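Local structure of UL37 (Suid herpesvirus 1, 4K70) at residues D173-Q178 against Q478-L483; L392-A397 against M431-P436. The protein is an inner tegument protein of the virus, thought to help control viral trafficking, and this chain is its N-terminal half. One frame throughout, in Å; residues are numbered along the deposited sequence. Where two conformers were deposited one is given.

Both contacts bring distant parts of this chain of helices and loops, which has no strands, together near its middle. From the N terminus, the chain first reaches residues 173-178, where helix 175-188 starts; contact 1 joins them to 478-483, at the end of helix 464-481 and of the modelled chain, closing a loop of about 300 residues. Contact 2 falls within that span: the start of helix 392-402 meets 431-436, the linker between helices 422-431 and 438-458, and closes a much shorter loop. The centres of contact 1 and contact 2 lie about 11 Å apart. Leu392 and Trp481 bridge them: Gln178 OE1 probably accepts a hydrogen bond from Leu392 N at 2.7 Å, while Trp481 also packs on Leu392 and Pro435.

Contact 1 of 2, residues D173-Q178 against Q478-L483; sequences DMDFVQ and QSRWGL
Arg480 and Trp481, at the end of helix 464-481, converge on a single carboxylate oxygen of Asp173, just ahead of helix 175-188. Arg480 grips it side-on in a salt bridge: NE lies 2.9 Å from Asp173 OD1 and NH2 lies 3.1 Å from the same OD1. The oxygen sits in the guanidinium plane, yet the carboxylate is turned about 72° against that plane, and NH2 meets OD1 from above the carboxylate. The third donor is the indole: Trp481 NE1 reaches Asp173 OD1 at 2.8 Å in a nearly straight bond (173°), arriving on the anti side whereas NE comes on the syn side. A bend at chi3 (70°) turns the guanidinium so that its NE/NH2 edge faces Asp173. Beyond it, Arg480 NH1 stands 3.5 Å from Asp175 OD1, an attraction of charges with no N-H aimed at the oxygen; water 1 links those two atoms instead. Gln178 sets its amide against the rim of the indole, the planes almost perpendicular, with NE2 3.7 Å from Trp481 CH2; that NE2 is bonded to the carbonyl of Tyr172.

Arg476, one turn earlier on the same helix, bridges to Asp173 OD2 and Asp175 OD1, and Trp78 also donates to Asp173 OD2. With three N-H groups on OD1 as well, the buried Asp173 is well satisfied and probably favoured in its charged form. Asp173, Asp175 and Arg480 form a salt-bridge network, extended by Arg476, whose charges probably balance where the two helix ends meet.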
ATOM      1  N   ASP A 173      14.216   6.510  -5.598  1.00 20.57           N
ATOM      2  CA  ASP A 173      14.545   5.207  -6.147  1.00 23.04           C
ATOM      3  C   ASP A 173      15.387   4.354  -5.175  1.00 23.37           C
ATOM      4  O   ASP A 173      15.741   3.233  -5.502  1.00 25.85           O
ATOM      5  CB  ASP A 173      15.297   5.360  -7.469  1.00 25.82           C
ATOM      6  CG  ASP A 173      15.495   4.031  -8.199  1.00 28.54           C
ATOM      7  OD1 ASP A 173      14.491   3.345  -8.469  1.00 26.83           O
ATOM      8  OD2 ASP A 173      16.658   3.671  -8.499  1.00 29.09           O
ATOM      9  N   MET A 174      15.732   4.875  -4.002  1.00 23.19           N
ATOM     10  CA  MET A 174      16.593   4.095  -3.098  1.00 22.62           C
ATOM     11  C   MET A 174      15.781   2.974  -2.453  1.00 24.47           C
ATOM     12  O   MET A 174      14.623   3.169  -2.087  1.00 23.48           O
ATOM     13  CB  MET A 174      17.247   4.969  -2.033  1.00 21.10           C
ATOM     14  CG  MET A 174      18.097   6.120  -2.610  1.00 22.50           C
ATOM     15  SD  MET A 174      19.093   6.866  -1.333  1.00 22.92           S
ATOM     16  CE  MET A 174      20.119   7.979  -2.316  1.00 22.80           C
ATOM     17  N   ASP A 175      16.390   1.802  -2.308  1.00 30.36           N
ATOM     18  CA  ASP A 175      15.657   0.625  -1.834  1.00 24.59           C
ATOM     19  C   ASP A 175      14.970   0.827  -0.487  1.00 23.42           C
ATOM     20  O   ASP A 175      13.817   0.425  -0.308  1.00 23.17           O
ATOM     21  CB  ASP A 175      16.557  -0.615  -1.806  1.00 31.30           C
ATOM     22  CG  ASP A 175      17.004  -1.040  -3.198  1.00 33.23           C
ATOM     23  OD1 ASP A 175      16.356  -0.633  -4.181  1.00 31.93           O
ATOM     24  OD2 ASP A 175      18.004  -1.777  -3.313  1.00 36.78           O
ATOM     25  N   PHE A 176      15.661   1.431   0.474  1.00 19.72           N
ATOM     26  CA  PHE A 176      15.042   1.614   1.786  1.00 20.69           C
ATOM     27  C   PHE A 176      13.775   2.487   1.735  1.00 22.89           C
ATOM     28  O   PHE A 176      12.849   2.310   2.531  1.00 20.33           O
ATOM     29  CB  PHE A 176      16.048   2.122   2.831  1.00 25.33           C
ATOM     30  CG  PHE A 176      16.451   3.555   2.647  1.00 25.21           C
ATOM     31  CD1 PHE A 176      17.521   3.894   1.828  1.00 21.89           C
ATOM     32  CD2 PHE A 176      15.782   4.564   3.320  1.00 26.04           C
ATOM     33  CE1 PHE A 176      17.904   5.216   1.669  1.00 26.12           C
ATOM     34  CE2 PHE A 176      16.157   5.896   3.160  1.00 29.31           C
ATOM     35  CZ  PHE A 176      17.222   6.220   2.333  1.00 25.67           C
ATOM     36  N   VAL A 177      13.722   3.422   0.791  1.00 22.29           N
ATOM     37  CA  VAL A 177      12.524   4.237   0.647  1.00 23.10           C
ATOM     38  C   VAL A 177      11.348   3.426   0.110  1.00 19.86           C
ATOM     39  O   VAL A 177      10.233   3.518   0.618  1.00 20.15           O
ATOM     40  CB  VAL A 177      12.752   5.450  -0.269  1.00 24.05           C
ATOM     41  CG1 VAL A 177      11.410   6.057  -0.656  1.00 19.48           C
ATOM     42  CG2 VAL A 177      13.653   6.483   0.431  1.00 21.70           C
ATOM     43  N   GLN A 178      11.601   2.650  -0.934  1.00 21.88           N
ATOM     44  CA  GLN A 178      10.561   1.826  -1.544  1.00 22.55           C
ATOM     45  C   GLN A 178      10.083   0.725  -0.586  1.00 23.90           C
ATOM     46  O   GLN A 178       8.894   0.383  -0.560  1.00 21.80           O
ATOM     47  CB  GLN A 178      11.065   1.247  -2.870  1.00 21.24           C
ATOM     48  CG  GLN A 178      11.350   2.341  -3.888  1.00 25.73           C
ATOM     49  CD  GLN A 178      10.085   3.107  -4.215  1.00 23.24           C
ATOM     50  OE1 GLN A 178       9.009   2.519  -4.252  1.00 24.60           O
ATOM     51  NE2 GLN A 178      10.201   4.414  -4.438  1.00 20.58           N
ATOM     52  N   GLN A 478      14.567   1.250 -16.135  1.00 49.31           N
ATOM     53  CA  GLN A 478      13.833   0.334 -17.009  1.00 52.43           C
ATOM     54  C   GLN A 478      13.383  -0.899 -16.241  1.00 49.86           C
ATOM     55  O   GLN A 478      12.202  -1.252 -16.239  1.00 48.56           O
ATOM     56  CB  GLN A 478      14.704  -0.084 -18.205  1.00 51.04           C
ATOM     57  CG  GLN A 478      14.224  -1.334 -18.941  1.00 52.93           C
ATOM     58  CD  GLN A 478      14.939  -2.601 -18.488  1.00 62.93           C
ATOM     59  OE1 GLN A 478      16.141  -2.583 -18.202  1.00 65.67           O
ATOM     60  NE2 GLN A 478      14.201  -3.710 -18.421  1.00 63.60           N
ATOM     61  N   SER A 479      14.340  -1.540 -15.584  1.00 47.80           N
ATOM     62  CA  SER A 479      14.102  -2.788 -14.873  1.00 46.90           C
ATOM     63  C   SER A 479      13.116  -2.659 -13.708  1.00 47.45           C
ATOM     64  O   SER A 479      12.497  -3.641 -13.304  1.00 46.64           O
ATOM     65  CB  SER A 479      15.434  -3.344 -14.369  1.00 50.37           C
ATOM     66  OG  SER A 479      15.223  -4.373 -13.426  1.00 56.49           O
ATOM     67  N   ARG A 480      12.975  -1.453 -13.163  1.00 43.92           N
ATOM     68  CA  ARG A 480      12.113  -1.243 -12.001  1.00 40.43           C
ATOM     69  C   ARG A 480      10.829  -0.502 -12.346  1.00 40.44           C
ATOM     70  O   ARG A 480       9.741  -0.884 -11.915  1.00 46.07           O
ATOM     71  CB  ARG A 480      12.858  -0.481 -10.900  1.00 39.04           C
ATOM     72  CG  ARG A 480      13.745  -1.344 -10.019  1.00 40.25           C
ATOM     73  CD  ARG A 480      14.932  -0.553  -9.459  1.00 39.85           C
ATOM     74  NE  ARG A 480      14.561   0.452  -8.461  1.00 33.55           N
ATOM     75  CZ  ARG A 480      14.195   0.156  -7.219  1.00 32.27           C
ATOM     76  NH1 ARG A 480      14.131  -1.110  -6.840  1.00 34.40           N
ATOM     77  NH2 ARG A 480      13.889   1.115  -6.355  1.00 31.36           N
ATOM     78  N   TRP A 481      10.953   0.557 -13.129  1.00 41.99           N
ATOM     79  CA  TRP A 481       9.821   1.436 -13.367  1.00 45.25           C
ATOM     80  C   TRP A 481       9.299   1.417 -14.806  1.00 46.05           C
ATOM     81  O   TRP A 481       8.277   2.034 -15.101  1.00 48.10           O
ATOM     82  CB  TRP A 481      10.208   2.860 -13.001  1.00 41.72           C
ATOM     83  CG  TRP A 481      10.712   3.015 -11.596  1.00 38.26           C
ATOM     84  CD1 TRP A 481      12.017   3.081 -11.188  1.00 34.64           C
ATOM     85  CD2 TRP A 481       9.916   3.135 -10.415  1.00 32.11           C
ATOM     86  NE1 TRP A 481      12.078   3.247  -9.827  1.00 30.53           N
ATOM     87  CE2 TRP A 481      10.801   3.278  -9.328  1.00 29.76           C
ATOM     88  CE3 TRP A 481       8.538   3.132 -10.170  1.00 30.50           C
ATOM     89  CZ2 TRP A 481      10.351   3.422  -8.022  1.00 26.14           C
ATOM     90  CZ3 TRP A 481       8.097   3.286  -8.867  1.00 24.62           C
ATOM     91  CH2 TRP A 481       8.995   3.430  -7.818  1.00 22.77           C
ATOM     92  N   GLY A 482      10.011   0.732 -15.696  1.00 47.30           N
ATOM     93  CA  GLY A 482       9.613   0.649 -17.089  1.00 50.39           C
ATOM     94  C   GLY A 482       9.827   1.936 -17.866  1.00 52.84           C
ATOM     95  O   GLY A 482       9.145   2.183 -18.860  1.00 54.65           O
ATOM     96  N   LEU A 483      10.773   2.758 -17.417  1.00 48.11           N
ATOM     97  CA  LEU A 483      11.078   4.015 -18.092  1.00 52.45           C
ATOM     98  C   LEU A 483      12.193   3.817 -19.114  1.00 51.70           C
ATOM     99  O   LEU A 483      13.247   3.266 -18.793  1.00 48.80           O
ATOM    100  CB  LEU A 483      11.493   5.093 -17.086  1.00 47.84           C
ATOM    101  CG  LEU A 483      10.686   5.282 -15.797  1.00 47.71           C
ATOM    102  CD1 LEU A 483      11.339   6.358 -14.917  1.00 41.24           C
ATOM    103  CD2 LEU A 483       9.237   5.626 -16.095  1.00 48.96           C
TER
HETATM  104  O   HOH W   1      13.404  -1.304  -3.969  1.00 38.16           O

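Contact 2 of 2, residues L392-A397 against M431-P436; sequences LDYVRA and MAPRPP
With CG of Tyr394 anti to the backbone N (chi1 -179°), its ring extends from helix 392-402 across to the chain that leaves helix 422-431. Val395 adopts a similar first torsion, 172°, which sends CG1 anti to its own N and leaves CG2 as the methyl that faces the prolines.

The phenol is the polar end of the contact. Tyr394 OH donates to the carbonyl of Met431 with OH and O 2.5 Å apart, a very short separation whose exact length is doubtful, and that oxygen lies at the ring edge, in the ring plane. Met431 is the last residue of its helix, and the hydroxyl gives its carbonyl a hydrogen-bond partner. The Met431 side chain keeps close company with the same hydroxyl, its CB 3.7 Å from Tyr394 OH.

Pro433 fills the angle between tyrosine and valine. Its ring crosses the Tyr394 side chain at about a right angle, CG 3.8 Å from Tyr394 CE2, and its CB lies 3.9 Å from Val395 CG2. The same methyl then reaches Pro435, whose CG is 4.1 Å from Val395 CG2. Arg434, between the two prolines, points away, and Pro433 and Pro435 both present ring carbon to the helix, while the polar grip is left to the phenol.

Other helices and a loop also border the contact. Met431 packs on Val381 and Leu384 of helix 366-385 and on Val336 of helix 333-342; Tyr394 touches Asp387, a calcium ligand in the loop after helix 366-385, and meets the ring of Tyr388. Pro435 touches both helix 392-402, through Val395, and the end of helix 464-481, through Trp481, so the linker runs along both.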
ATOM      1  N   LEU A 392       7.027   1.508  -5.815  1.00 22.95           N
ATOM      2  CA  LEU A 392       7.267   0.339  -6.652  1.00 23.62           C
ATOM      3  C   LEU A 392       6.477  -0.888  -6.209  1.00 27.42           C
ATOM      4  O   LEU A 392       5.982  -1.660  -7.037  1.00 25.30           O
ATOM      5  CB  LEU A 392       8.754   0.009  -6.608  1.00 27.64           C
ATOM      6  CG  LEU A 392       9.253  -1.154  -7.449  1.00 30.63           C
ATOM      7  CD1 LEU A 392       8.803  -0.953  -8.884  1.00 31.51           C
ATOM      8  CD2 LEU A 392      10.769  -1.232  -7.359  1.00 28.53           C
ATOM      9  N   ASP A 393       6.384  -1.080  -4.901  1.00 28.16           N
ATOM     10  CA  ASP A 393       5.649  -2.209  -4.332  0.50 26.78           C
ATOM     11  C   ASP A 393       4.193  -2.236  -4.792  1.00 25.16           C
ATOM     12  O   ASP A 393       3.631  -3.300  -5.061  1.00 23.43           O
ATOM     13  CB  ASP A 393       5.670  -2.155  -2.809  0.50 23.45           C
ATOM     14  CG  ASP A 393       4.988  -3.353  -2.183  0.50 26.47           C
ATOM     15  OD1 ASP A 393       5.576  -4.447  -2.246  0.50 29.64           O
ATOM     16  OD2 ASP A 393       3.873  -3.208  -1.635  0.50 27.04           O
ATOM     17  N   TYR A 394       3.571  -1.068  -4.848  1.00 21.67           N
ATOM     18  CA  TYR A 394       2.174  -1.036  -5.290  1.00 22.93           C
ATOM     19  C   TYR A 394       2.075  -1.271  -6.794  1.00 22.63           C
ATOM     20  O   TYR A 394       1.157  -1.934  -7.248  1.00 27.08           O
ATOM     21  CB  TYR A 394       1.446   0.237  -4.877  1.00 20.71           C
ATOM     22  CG  TYR A 394      -0.005   0.225  -5.328  1.00 23.95           C
ATOM     23  CD1 TYR A 394      -0.871  -0.778  -4.906  1.00 22.01           C
ATOM     24  CD2 TYR A 394      -0.505   1.206  -6.180  1.00 18.96           C
ATOM     25  CE1 TYR A 394      -2.200  -0.811  -5.308  1.00 21.31           C
ATOM     26  CE2 TYR A 394      -1.832   1.181  -6.596  1.00 21.66           C
ATOM     27  CZ  TYR A 394      -2.676   0.169  -6.150  1.00 24.49           C
ATOM     28  OH  TYR A 394      -3.993   0.135  -6.545  1.00 23.34           O
ATOM     29  N   VAL A 395       3.041  -0.764  -7.561  1.00 22.85           N
ATOM     30  CA  VAL A 395       3.091  -1.057  -8.988  1.00 20.40           C
ATOM     31  C   VAL A 395       3.085  -2.572  -9.220  1.00 25.01           C
ATOM     32  O   VAL A 395       2.338  -3.080 -10.046  1.00 23.27           O
ATOM     33  CB  VAL A 395       4.319  -0.453  -9.657  1.00 24.47           C
ATOM     34  CG1 VAL A 395       4.425  -0.959 -11.080  1.00 25.60           C
ATOM     35  CG2 VAL A 395       4.228   1.069  -9.654  1.00 22.08           C
ATOM     36  N   ARG A 396       3.921  -3.278  -8.467  1.00 21.88           N
ATOM     37  CA  ARG A 396       4.016  -4.732  -8.534  1.00 23.08           C
ATOM     38  C   ARG A 396       2.748  -5.430  -8.038  1.00 21.82           C
ATOM     39  O   ARG A 396       2.306  -6.406  -8.635  1.00 22.97           O
ATOM     40  CB  ARG A 396       5.217  -5.207  -7.704  1.00 25.38           C
ATOM     41  CG  ARG A 396       6.584  -4.831  -8.291  1.00 27.02           C
ATOM     42  CD  ARG A 396       7.715  -5.113  -7.293  1.00 37.38           C
ATOM     43  NE  ARG A 396       9.042  -4.943  -7.889  1.00 41.14           N
ATOM     44  CZ  ARG A 396      10.173  -4.864  -7.186  1.00 45.55           C
ATOM     45  NH1 ARG A 396      10.138  -4.921  -5.859  1.00 40.27           N
ATOM     46  NH2 ARG A 396      11.337  -4.712  -7.810  1.00 39.56           N
ATOM     47  N   ALA A 397       2.183  -4.952  -6.930  1.00 19.95           N
ATOM     48  CA  ALA A 397       0.968  -5.563  -6.386  1.00 21.41           C
ATOM     49  C   ALA A 397      -0.206  -5.362  -7.347  1.00 23.66           C
ATOM     50  O   ALA A 397      -1.040  -6.249  -7.512  1.00 21.80           O
ATOM     51  CB  ALA A 397       0.633  -4.981  -5.046  1.00 21.33           C
ATOM     52  N   MET A 431      -7.896   2.973  -9.101  1.00 23.34           N
ATOM     53  CA  MET A 431      -6.853   2.284  -8.339  1.00 25.61           C
ATOM     54  C   MET A 431      -5.487   2.182  -9.022  1.00 25.75           C
ATOM     55  O   MET A 431      -4.537   1.661  -8.417  1.00 22.78           O
ATOM     56  CB  MET A 431      -7.316   0.875  -7.930  1.00 20.70           C
ATOM     57  CG  MET A 431      -8.597   0.850  -7.115  1.00 21.19           C
ATOM     58  SD  MET A 431      -8.448   1.715  -5.541  1.00 23.76           S
ATOM     59  CE  MET A 431      -7.424   0.617  -4.542  1.00 22.54           C
ATOM     60  N   ALA A 432      -5.382   2.658 -10.264  1.00 22.70           N
ATOM     61  CA  ALA A 432      -4.114   2.580 -10.992  1.00 23.50           C
ATOM     62  C   ALA A 432      -3.005   3.225 -10.170  1.00 23.54           C
ATOM     63  O   ALA A 432      -3.240   4.229  -9.502  1.00 22.97           O
ATOM     64  CB  ALA A 432      -4.219   3.262 -12.353  1.00 20.39           C
ATOM     65  N   PRO A 433      -1.806   2.625 -10.194  1.00 24.82           N
ATOM     66  CA  PRO A 433      -0.644   3.190  -9.509  1.00 22.07           C
ATOM     67  C   PRO A 433      -0.321   4.581 -10.064  1.00 23.98           C
ATOM     68  O   PRO A 433      -0.353   4.772 -11.279  1.00 23.41           O
ATOM     69  CB  PRO A 433       0.463   2.213  -9.871  1.00 21.31           C
ATOM     70  CG  PRO A 433      -0.223   0.921 -10.050  1.00 20.70           C
ATOM     71  CD  PRO A 433      -1.507   1.292 -10.754  1.00 27.39           C
ATOM     72  N   ARG A 434      -0.041   5.531  -9.180  1.00 22.63           N
ATOM     73  CA  ARG A 434       0.365   6.884  -9.598  1.00 22.79           C
ATOM     74  C   ARG A 434       1.702   7.309  -8.965  1.00 21.62           C
ATOM     75  O   ARG A 434       1.793   8.373  -8.348  1.00 26.82           O
ATOM     76  CB  ARG A 434      -0.737   7.887  -9.253  1.00 25.91           C
ATOM     77  CG  ARG A 434      -2.013   7.688 -10.082  1.00 27.66           C
ATOM     78  CD  ARG A 434      -3.288   8.179  -9.375  1.00 35.35           C
ATOM     79  NE  ARG A 434      -4.495   7.754 -10.104  1.00 37.22           N
ATOM     80  CZ  ARG A 434      -5.753   7.956  -9.703  1.00 36.24           C
ATOM     81  NH1 ARG A 434      -6.021   8.599  -8.570  1.00 32.12           N
ATOM     82  NH2 ARG A 434      -6.759   7.506 -10.447  1.00 35.50           N
ATOM     83  N   PRO A 435       2.750   6.479  -9.122  1.00 22.95           N
ATOM     84  CA  PRO A 435       4.046   6.807  -8.507  1.00 25.10           C
ATOM     85  C   PRO A 435       4.658   8.012  -9.205  1.00 23.96           C
ATOM     86  O   PRO A 435       4.604   8.087 -10.429  1.00 23.98           O
ATOM     87  CB  PRO A 435       4.894   5.582  -8.826  1.00 21.51           C
ATOM     88  CG  PRO A 435       4.344   5.113 -10.152  1.00 25.15           C
ATOM     89  CD  PRO A 435       2.851   5.309 -10.016  1.00 20.80           C
ATOM     90  N   PRO A 436       5.235   8.939  -8.442  1.00 22.57           N
ATOM     91  CA  PRO A 436       5.900  10.102  -9.053  1.00 24.04           C
ATOM     92  C   PRO A 436       7.251   9.712  -9.631  1.00 23.38           C
ATOM     93  O   PRO A 436       8.273  10.119  -9.086  1.00 25.09           O
ATOM     94  CB  PRO A 436       6.118  11.036  -7.864  1.00 23.82           C
ATOM     95  CG  PRO A 436       6.243  10.102  -6.677  1.00 23.16           C
ATOM     96  CD  PRO A 436       5.238   9.003  -6.972  1.00 22.48           C
TER